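Local coordinates for Uly1 (PDB 7DRQ), which probably cleaves ulvan, a polysaccharide of green algae, as a calcium-binding lyase of polysaccharide lyase family 24, at residues A[121-126]-A[238-243]; A[205-210]-A[215-220]; A[326-331]-A[390-395]. All blocks are in the same frame, centred on the assembly; numbering follows the deposited sequence.

Overall arrangement
All three contacts lie in a seven-bladed beta-propeller. Contact 2 pairs the first two strands of the blade built from residues 201-245. Contact 1 sets the last strand of that blade against strand 122-126 of the blade before it, and the two contacts touch: Leu-125 CD1 is 3.5 Å from Phe-206 CZ, and Trp-240 CH2 is 3.7 Å from Phe-206 CE1. Along the chain, contact 2 is nested inside the loop that contact 1 closes. Contact 3 joins two later blades, its centre about 36 Å from that of contact 1 and about 26 Å from that of contact 2. It lies near one calcium site, the side chains of Met-328 and Phe-287 being about 10 Å apart.

Contact 1 (A[121-126]-A[238-243]); sequences TIHLLY and GKWSHF
His-123 and Trp-240 carry this contact, ring to ring, between neighbouring blades of the propeller. From CB, which leaves strand 122-126 toward Trp-240, a chi1 of -54° sets the histidine CG opposite its carbonyl carbon, and chi2 turns one ring face to the indole. CG lies 3.9 Å from Trp-240 CZ2, which stands over the imidazole face near its rim. ND1 comes next, 3.6 Å from Trp-240 NE1, and CE1 is 3.8 Å from that same NE1. The planes stand at 90°, an offset edge-to-face pair with the indole supplying the edge. At the tip, NE2 turns back to the residue just before its strand and donates to Thr-121 OG1 at 2.7 Å, with the oxygen 28° out of the imidazole plane; Thr-121 OG1 is bonded in turn to Asp-119. Although His-123 ND1 and Trp-240 NE1 are close, they are not bonded to each other. Each is hydrogen-bonded to the hydroxyl of Tyr-150. With alanine in place of His-123, the indole edge would probably lose its facing ring, and Thr-121 OG1 and the Tyr-150 hydroxyl each a nitrogen partner. One phenol hydroxyl thus satisfies both nitrogens and ties the two rings together indirectly.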
loop_
_atom_site.group_PDB
_atom_site.type_symbol
_atom_site.label_atom_id
_atom_site.label_comp_id
_atom_site.label_asym_id
_atom_site.label_seq_id
_atom_site.Cartn_x
_atom_site.Cartn_y
_atom_site.Cartn_z
ATOM N N THR A 121 -9.751 18.095 -4.355
ATOM C CA THR A 121 -8.951 18.147 -3.137
ATOM C C THR A 121 -7.842 17.102 -3.192
ATOM O O THR A 121 -7.970 16.057 -3.840
ATOM C CB THR A 121 -9.806 17.898 -1.901
ATOM O OG1 THR A 121 -10.594 16.729 -2.117
ATOM C CG2 THR A 121 -10.717 19.108 -1.586
ATOM N N ILE A 122 -6.742 17.406 -2.514
ATOM C CA ILE A 122 -5.602 16.514 -2.382
ATOM C C ILE A 122 -5.587 15.988 -0.959
ATOM O O ILE A 122 -5.777 16.754 -0.010
ATOM C CB ILE A 122 -4.284 17.244 -2.686
ATOM C CG1 ILE A 122 -4.364 17.943 -4.049
ATOM C CG2 ILE A 122 -3.080 16.277 -2.574
ATOM C CD1 ILE A 122 -3.267 18.976 -4.264
ATOM N N HIS A 123 -5.346 14.691 -0.810
ATOM C CA HIS A 123 -5.330 14.052 0.503
ATOM C C HIS A 123 -4.021 13.314 0.713
ATOM O O HIS A 123 -3.567 12.585 -0.176
ATOM C CB HIS A 123 -6.520 13.113 0.632
ATOM C CG HIS A 123 -7.812 13.798 0.340
ATOM N ND1 HIS A 123 -8.566 14.396 1.325
ATOM C CD2 HIS A 123 -8.435 14.068 -0.832
ATOM C CE1 HIS A 123 -9.621 14.972 0.778
ATOM N NE2 HIS A 123 -9.571 14.783 -0.528
ATOM N N LEU A 124 -3.423 13.509 1.890
ATOM C CA LEU A 124 -2.166 12.875 2.276
ATOM C C LEU A 124 -2.317 12.212 3.638
ATOM O O LEU A 124 -2.824 12.832 4.579
ATOM C CB LEU A 124 -1.028 13.896 2.342
ATOM C CG LEU A 124 -0.693 14.578 1.018
ATOM C CD1 LEU A 124 0.122 15.824 1.286
ATOM C CD2 LEU A 124 0.083 13.600 0.130
ATOM N N LEU A 125 -1.832 10.980 3.746
ATOM C CA LEU A 125 -1.772 10.258 5.011
ATOM C C LEU A 125 -0.360 9.739 5.189
ATOM O O LEU A 125 0.178 9.103 4.278
ATOM C CB LEU A 125 -2.768 9.102 5.014
ATOM C CG LEU A 125 -4.223 9.545 5.131
ATOM C CD1 LEU A 125 -5.142 8.405 4.758
ATOM C CD2 LEU A 125 -4.550 10.054 6.540
ATOM N N TYR A 126 0.258 9.998 6.342
ATOM C CA TYR A 126 1.672 9.653 6.381
ATOM C C TYR A 126 2.176 9.333 7.780
ATOM O O TYR A 126 1.636 9.788 8.790
ATOM C CB TYR A 126 2.524 10.769 5.786
ATOM C CG TYR A 126 2.187 12.195 6.191
ATOM C CD1 TYR A 126 2.759 12.777 7.328
ATOM C CD2 TYR A 126 1.373 12.993 5.383
ATOM C CE1 TYR A 126 2.496 14.106 7.662
ATOM C CE2 TYR A 126 1.106 14.323 5.707
ATOM C CZ TYR A 126 1.668 14.876 6.846
ATOM O OH TYR A 126 1.401 16.200 7.162
ATOM N N GLY A 238 -16.905 18.119 2.400
ATOM C CA GLY A 238 -15.513 18.424 2.697
ATOM C C GLY A 238 -14.924 17.580 3.806
ATOM O O GLY A 238 -14.066 18.057 4.559
ATOM N N LYS A 239 -15.366 16.337 3.932
ATOM C CA LYS A 239 -14.883 15.463 4.994
ATOM C C LYS A 239 -15.162 14.024 4.589
ATOM O O LYS A 239 -15.710 13.753 3.515
ATOM C CB LYS A 239 -15.536 15.809 6.336
ATOM C CG LYS A 239 -17.034 15.591 6.367
ATOM C CD LYS A 239 -17.622 16.144 7.655
ATOM C CE LYS A 239 -19.041 15.643 7.873
ATOM N NZ LYS A 239 -19.624 16.265 9.097
ATOM N N TRP A 240 -14.789 13.099 5.467
ATOM C CA TRP A 240 -14.915 11.675 5.218
ATOM C C TRP A 240 -15.963 11.062 6.134
ATOM O O TRP A 240 -16.252 11.574 7.216
ATOM C CB TRP A 240 -13.581 10.967 5.437
ATOM C CG TRP A 240 -12.522 11.425 4.489
ATOM C CD1 TRP A 240 -11.884 12.641 4.488
ATOM C CD2 TRP A 240 -11.972 10.681 3.402
ATOM N NE1 TRP A 240 -10.971 12.689 3.462
ATOM C CE2 TRP A 240 -11.006 11.501 2.781
ATOM C CE3 TRP A 240 -12.205 9.401 2.888
ATOM C CZ2 TRP A 240 -10.264 11.081 1.669
ATOM C CZ3 TRP A 240 -11.460 8.975 1.785
ATOM C CH2 TRP A 240 -10.512 9.820 1.185
ATOM N N SER A 241 -16.531 9.956 5.672
ATOM C CA SER A 241 -17.428 9.171 6.499
ATOM C C SER A 241 -16.654 8.475 7.624
ATOM O O SER A 241 -15.417 8.402 7.626
ATOM C CB SER A 241 -18.167 8.146 5.640
ATOM O OG SER A 241 -17.251 7.218 5.078
ATOM N N HIS A 242 -17.410 7.963 8.594
ATOM C CA HIS A 242 -16.839 7.166 9.673
ATOM C C HIS A 242 -16.275 5.867 9.119
ATOM O O HIS A 242 -16.886 5.237 8.254
ATOM C CB HIS A 242 -17.927 6.865 10.712
ATOM C CG HIS A 242 -17.416 6.292 12.001
ATOM N ND1 HIS A 242 -16.798 5.063 12.082
ATOM C CD2 HIS A 242 -17.487 6.764 13.270
ATOM C CE1 HIS A 242 -16.476 4.818 13.342
ATOM N NE2 HIS A 242 -16.899 5.826 14.087
ATOM N N PHE A 243 -15.098 5.473 9.612
ATOM C CA PHE A 243 -14.506 4.198 9.216
ATOM C C PHE A 243 -15.494 3.060 9.451
ATOM O O PHE A 243 -16.186 3.016 10.471
ATOM C CB PHE A 243 -13.226 3.928 10.011
ATOM C CG PHE A 243 -11.961 4.390 9.333
ATOM C CD1 PHE A 243 -11.687 4.049 8.012
ATOM C CD2 PHE A 243 -11.039 5.150 10.033
ATOM C CE1 PHE A 243 -10.509 4.463 7.407
ATOM C CE2 PHE A 243 -9.864 5.579 9.437
ATOM C CZ PHE A 243 -9.596 5.236 8.118
#

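Contact 2 (A[205-210]-A[215-220]); sequences TFFTSH and FLHMRQ
Thr-205 and His-217 are paired in an antiparallel ladder, followed by Phe-206 with Leu-216 and Phe-207 with Phe-215; the first and third of these are hydrogen-bonded pairs and the middle one is not. In the first, Thr-205 N donates to His-217 O (3.1 Å); in the third, Phe-207 and Phe-215 exchange N-H and C=O in both directions. Between them Phe-206 CA sits 3.2 Å from Phe-215 O in a CA-H...O contact. Thr-205 O has a second donor besides His-217 N: His-217 ND1 reaches it at 3.0 Å in a bent bond, 133° at the hydrogen, and the two N-H groups arrive from opposite faces of the carbonyl plane. A chi1 of 75°, which holds CG between the backbone N and the carbonyl carbon, turns the imidazole across to strand 201-208, beside Thr-205, and makes this possible. The same turn brings CE1 of His-217 to 3.3 Å from Thr-205 CB.

These are the first two strands of a four-stranded propeller blade, joined as a hairpin, and each face looks toward an adjacent blade. Phe-206 and Leu-216 share the face toward Leu-125; Phe-207 and His-217, on the other, meet Met-266 and Lys-265 of strand 261-269.

Two CH-pi contacts stand out in the apolar part. Leu-216 CD1 stands over one face of the Phe-206 ring, 4.0 Å from its centroid. Phe-215 CB is set over the Phe-207 ring, 3.6 Å from that centroid.

Ring against ring, Phe-207 and Phe-215 are nearly parallel, at 12°, but slid so far apart that they barely overlap. The His-217 ring meets Phe-207 obliquely and completes an aromatic cluster.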
loop_
_atom_site.group_PDB
_atom_site.type_symbol
_atom_site.label_atom_id
_atom_site.label_comp_id
_atom_site.label_asym_id
_atom_site.label_seq_id
_atom_site.Cartn_x
_atom_site.Cartn_y
_atom_site.Cartn_z
ATOM N N THR A 205 -4.120 3.319 2.121
ATOM C CA THR A 205 -4.228 3.006 0.700
ATOM C C THR A 205 -5.564 3.520 0.192
ATOM O O THR A 205 -6.612 3.023 0.615
ATOM C CB THR A 205 -4.104 1.500 0.444
ATOM O OG1 THR A 205 -2.844 1.039 0.939
ATOM C CG2 THR A 205 -4.172 1.209 -1.064
ATOM N N PHE A 206 -5.524 4.503 -0.704
ATOM C CA PHE A 206 -6.717 5.052 -1.325
ATOM C C PHE A 206 -7.083 4.271 -2.584
ATOM O O PHE A 206 -6.231 3.671 -3.244
ATOM C CB PHE A 206 -6.510 6.518 -1.721
ATOM C CG PHE A 206 -6.198 7.451 -0.575
ATOM C CD1 PHE A 206 -7.224 8.041 0.162
ATOM C CD2 PHE A 206 -4.883 7.824 -0.312
ATOM C CE1 PHE A 206 -6.936 8.942 1.177
ATOM C CE2 PHE A 206 -4.588 8.723 0.694
ATOM C CZ PHE A 206 -5.620 9.285 1.447
ATOM N N PHE A 207 -8.362 4.325 -2.941
ATOM C CA PHE A 207 -8.803 3.846 -4.244
ATOM C C PHE A 207 -9.991 4.687 -4.689
ATOM O O PHE A 207 -10.664 5.322 -3.874
ATOM C CB PHE A 207 -9.162 2.350 -4.230
ATOM C CG PHE A 207 -10.107 1.935 -3.130
ATOM C CD1 PHE A 207 -9.628 1.620 -1.862
ATOM C CD2 PHE A 207 -11.478 1.826 -3.371
ATOM C CE1 PHE A 207 -10.489 1.217 -0.854
ATOM C CE2 PHE A 207 -12.349 1.415 -2.367
ATOM C CZ PHE A 207 -11.863 1.123 -1.109
ATOM N N THR A 208 -10.240 4.685 -5.999
ATOM C CA THR A 208 -11.288 5.501 -6.600
ATOM C C THR A 208 -12.190 4.639 -7.471
ATOM O O THR A 208 -11.757 3.646 -8.056
ATOM C CB THR A 208 -10.716 6.646 -7.456
ATOM O OG1 THR A 208 -9.804 6.118 -8.432
ATOM C CG2 THR A 208 -9.952 7.626 -6.587
ATOM N N SER A 209 -13.444 5.053 -7.580
ATOM C CA SER A 209 -14.405 4.345 -8.409
ATOM C C SER A 209 -14.501 4.972 -9.800
ATOM O O SER A 209 -13.928 6.026 -10.082
ATOM C CB SER A 209 -15.774 4.346 -7.740
ATOM O OG SER A 209 -16.361 5.634 -7.864
ATOM N N HIS A 210 -15.268 4.304 -10.669
ATOM C CA HIS A 210 -15.485 4.779 -12.034
ATOM C C HIS A 210 -16.029 6.201 -12.047
ATOM O O HIS A 210 -15.534 7.070 -12.776
ATOM C CB HIS A 210 -16.466 3.849 -12.751
ATOM C CG HIS A 210 -15.858 2.564 -13.215
ATOM N ND1 HIS A 210 -16.606 1.425 -13.435
ATOM C CD2 HIS A 210 -14.577 2.238 -13.517
ATOM C CE1 HIS A 210 -15.810 0.453 -13.848
ATOM N NE2 HIS A 210 -14.575 0.921 -13.911
ATOM N N PHE A 215 -12.118 6.622 -1.863
ATOM C CA PHE A 215 -12.205 5.803 -0.659
ATOM C C PHE A 215 -10.820 5.617 -0.061
ATOM O O PHE A 215 -9.800 5.785 -0.735
ATOM C CB PHE A 215 -12.795 4.416 -0.937
ATOM C CG PHE A 215 -14.143 4.436 -1.589
ATOM C CD1 PHE A 215 -14.265 4.533 -2.964
ATOM C CD2 PHE A 215 -15.299 4.310 -0.820
ATOM C CE1 PHE A 215 -15.520 4.535 -3.569
ATOM C CE2 PHE A 215 -16.543 4.298 -1.417
ATOM C CZ PHE A 215 -16.660 4.417 -2.788
ATOM N N LEU A 216 -10.791 5.216 1.208
ATOM C CA LEU A 216 -9.541 4.918 1.888
ATOM C C LEU A 216 -9.725 3.659 2.721
ATOM O O LEU A 216 -10.789 3.466 3.304
ATOM C CB LEU A 216 -9.114 6.067 2.793
ATOM C CG LEU A 216 -8.054 5.651 3.807
ATOM C CD1 LEU A 216 -6.623 5.618 3.160
ATOM C CD2 LEU A 216 -8.101 6.497 5.036
ATOM N N HIS A 217 -8.718 2.788 2.752
ATOM C CA HIS A 217 -8.722 1.725 3.750
ATOM C C HIS A 217 -7.386 1.658 4.476
ATOM O O HIS A 217 -6.343 2.036 3.943
ATOM C CB HIS A 217 -9.111 0.343 3.167
ATOM C CG HIS A 217 -8.048 -0.332 2.347
ATOM N ND1 HIS A 217 -7.515 0.227 1.205
ATOM C CD2 HIS A 217 -7.487 -1.558 2.462
ATOM C CE1 HIS A 217 -6.639 -0.612 0.673
ATOM N NE2 HIS A 217 -6.606 -1.704 1.417
HETATM N N MSE A 218 -7.453 1.204 5.729
HETATM C CA MSE A 218 -6.288 1.041 6.585
HETATM C C MSE A 218 -6.495 -0.208 7.428
HETATM O O MSE A 218 -7.610 -0.727 7.539
HETATM C CB MSE A 218 -6.053 2.268 7.483
HETATM C CG MSE A 218 -5.830 3.574 6.709
HETATM SE SE MSE A 218 -5.263 5.047 7.866
HETATM C CE MSE A 218 -3.461 4.431 8.225
ATOM N N ARG A 219 -5.417 -0.683 8.026
ATOM C CA ARG A 219 -5.485 -1.794 8.961
ATOM C C ARG A 219 -5.503 -1.224 10.365
ATOM O O ARG A 219 -4.767 -0.282 10.669
ATOM C CB ARG A 219 -4.296 -2.740 8.788
ATOM C CG ARG A 219 -4.303 -3.483 7.477
ATOM C CD ARG A 219 -3.175 -4.495 7.401
ATOM N NE ARG A 219 -2.853 -4.809 6.010
ATOM C CZ ARG A 219 -1.815 -5.542 5.632
ATOM N NH1 ARG A 219 -0.989 -6.051 6.543
ATOM N NH2 ARG A 219 -1.610 -5.777 4.345
ATOM N N GLN A 220 -6.378 -1.758 11.204
ATOM C CA GLN A 220 -6.472 -1.310 12.581
ATOM C C GLN A 220 -6.175 -2.474 13.512
ATOM O O GLN A 220 -6.663 -3.586 13.300
ATOM C CB GLN A 220 -7.847 -0.741 12.904
ATOM C CG GLN A 220 -7.850 0.020 14.235
ATOM C CD GLN A 220 -9.156 0.743 14.501
ATOM O OE1 GLN A 220 -10.224 0.284 14.107
ATOM N NE2 GLN A 220 -9.073 1.884 15.179
#

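Contact 3 (A[326-331]-A[390-395])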
loop_
_atom_site.group_PDB
_atom_site.type_symbol
_atom_site.label_atom_id
_atom_site.label_comp_id
_atom_site.label_asym_id
_atom_site.label_seq_id
_atom_site.Cartn_x
_atom_site.Cartn_y
_atom_site.Cartn_z
ATOM N N LEU A 326 -13.185 -17.889 1.818
ATOM C CA LEU A 326 -12.091 -18.743 1.355
ATOM C C LEU A 326 -12.067 -18.891 -0.166
ATOM O O LEU A 326 -13.111 -19.042 -0.804
ATOM C CB LEU A 326 -12.240 -20.127 1.987
ATOM C CG LEU A 326 -11.155 -21.148 1.650
ATOM C CD1 LEU A 326 -9.845 -20.775 2.353
ATOM C CD2 LEU A 326 -11.617 -22.549 2.065
ATOM N N VAL A 327 -10.859 -18.874 -0.753
ATOM C CA VAL A 327 -10.688 -19.300 -2.145
ATOM C C VAL A 327 -9.696 -20.464 -2.267
ATOM O O VAL A 327 -9.799 -21.276 -3.195
ATOM C CB VAL A 327 -10.250 -18.132 -3.064
ATOM C CG1 VAL A 327 -11.313 -17.031 -3.103
ATOM C CG2 VAL A 327 -8.890 -17.567 -2.645
HETATM N N MSE A 328 -8.735 -20.564 -1.349
HETATM C CA MSE A 328 -7.636 -21.548 -1.490
HETATM C C MSE A 328 -6.898 -21.711 -0.166
HETATM O O MSE A 328 -6.838 -20.774 0.621
HETATM C CB MSE A 328 -6.671 -21.108 -2.613
HETATM C CG MSE A 328 -5.782 -22.217 -3.240
HETATM SE SE MSE A 328 -4.038 -22.501 -2.388
HETATM C CE MSE A 328 -3.445 -20.559 -2.299
ATOM N N ARG A 329 -6.362 -22.898 0.106
ATOM C CA ARG A 329 -5.584 -23.101 1.326
ATOM C C ARG A 329 -4.136 -23.280 0.922
ATOM O O ARG A 329 -3.764 -24.370 0.475
ATOM C CB ARG A 329 -6.072 -24.333 2.093
ATOM C CG ARG A 329 -7.530 -24.293 2.524
ATOM C CD ARG A 329 -7.684 -23.629 3.874
ATOM N NE ARG A 329 -9.019 -23.886 4.400
ATOM C CZ ARG A 329 -9.625 -23.127 5.306
ATOM N NH1 ARG A 329 -9.013 -22.054 5.793
ATOM N NH2 ARG A 329 -10.853 -23.439 5.706
ATOM N N PRO A 330 -3.270 -22.270 1.060
ATOM C CA PRO A 330 -1.879 -22.437 0.568
ATOM C C PRO A 330 -1.092 -23.517 1.300
ATOM O O PRO A 330 -0.104 -24.031 0.749
ATOM C CB PRO A 330 -1.249 -21.052 0.783
ATOM C CG PRO A 330 -2.392 -20.105 0.902
ATOM C CD PRO A 330 -3.560 -20.884 1.460
ATOM N N GLY A 331 -1.490 -23.876 2.525
ATOM C CA GLY A 331 -0.861 -25.009 3.199
ATOM C C GLY A 331 -0.931 -26.291 2.376
ATOM O O GLY A 331 -0.042 -27.149 2.479
ATOM N N LEU A 390 -12.336 -22.816 -9.883
ATOM C CA LEU A 390 -11.156 -22.075 -9.462
ATOM C C LEU A 390 -9.942 -22.945 -9.739
ATOM O O LEU A 390 -9.819 -24.031 -9.166
ATOM C CB LEU A 390 -11.215 -21.751 -7.973
ATOM C CG LEU A 390 -11.754 -20.450 -7.413
ATOM C CD1 LEU A 390 -11.534 -20.480 -5.906
ATOM C CD2 LEU A 390 -11.060 -19.254 -8.058
ATOM N N ILE A 391 -9.054 -22.488 -10.609
ATOM C CA ILE A 391 -7.829 -23.212 -10.932
ATOM C C ILE A 391 -6.692 -22.635 -10.104
ATOM O O ILE A 391 -6.497 -21.416 -10.089
ATOM C CB ILE A 391 -7.502 -23.106 -12.431
ATOM C CG1 ILE A 391 -8.612 -23.735 -13.278
ATOM C CG2 ILE A 391 -6.146 -23.758 -12.728
ATOM C CD1 ILE A 391 -8.351 -23.616 -14.776
ATOM N N THR A 392 -5.942 -23.498 -9.416
ATOM C CA THR A 392 -4.705 -23.109 -8.751
ATOM C C THR A 392 -3.565 -23.893 -9.382
ATOM O O THR A 392 -3.641 -25.123 -9.479
ATOM C CB THR A 392 -4.744 -23.383 -7.247
ATOM O OG1 THR A 392 -5.793 -22.622 -6.638
ATOM C CG2 THR A 392 -3.424 -23.003 -6.606
ATOM N N THR A 393 -2.513 -23.188 -9.792
ATOM C CA THR A 393 -1.307 -23.820 -10.309
ATOM C C THR A 393 -0.099 -23.246 -9.585
ATOM O O THR A 393 -0.102 -22.082 -9.176
ATOM C CB THR A 393 -1.167 -23.613 -11.838
ATOM O OG1 THR A 393 -0.023 -24.336 -12.333
ATOM C CG2 THR A 393 -1.008 -22.135 -12.178
ATOM N N THR A 394 0.926 -24.080 -9.389
ATOM C CA THR A 394 2.219 -23.595 -8.917
ATOM C C THR A 394 3.181 -23.358 -10.065
ATOM O O THR A 394 4.358 -23.057 -9.833
ATOM C CB THR A 394 2.837 -24.564 -7.905
ATOM O OG1 THR A 394 3.080 -25.825 -8.539
ATOM C CG2 THR A 394 1.886 -24.771 -6.737
ATOM N N ASP A 395 2.702 -23.481 -11.303
ATOM C CA ASP A 395 3.499 -23.160 -12.485
ATOM C C ASP A 395 3.391 -21.656 -12.746
ATOM O O ASP A 395 2.744 -21.185 -13.685
ATOM C CB ASP A 395 3.034 -23.998 -13.670
ATOM C CG ASP A 395 3.892 -23.798 -14.905
ATOM O OD1 ASP A 395 4.957 -23.156 -14.807
ATOM O OD2 ASP A 395 3.498 -24.294 -15.981
#
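A chi1 of -159° swings CG of Met-328, a selenomethionine, to the far side from its backbone N and out toward Thr-392. In Thr-392, a chi1 of -61° puts OG1 opposite the carbonyl carbon, where it faces that methylene: Met-328 CG and Thr-392 OG1 are 3.4 Å apart. The side chains cross at about a right angle. Met-328 then bends at both chi2 and chi3, and it is CG that does the touching. The hydroxyl has its polar partner within its own sheet, a hydrogen bond to Thr-381 OG1 on strand 372-383, so toward Met-328 it makes a van der Waals contact.

The segments belong to successive propeller blades. Residues 326-328 form a weakly bonded strand beside strand 290-298, and strand 391-393 is paired with strand 372-383; no hydrogen bond joins the two segments directly.

Leu-390 makes the second touch through a single methyl. Its CD1 is 3.3 Å from Val-327 O and 3.9 Å from Val-327 CB; it rests against the outer side of the carbonyl oxygen, close to its plane, and beside the valine CB. Tyr-310 touches both Val-327 and Leu-390 from a nearby loop. Leu-390 and Thr-392 also touch a crystal neighbour. Where the strand ends, Thr-393 OG1 accepts from Asp-395 N at 3.0 Å, an ST turn that leads the chain away from Met-328.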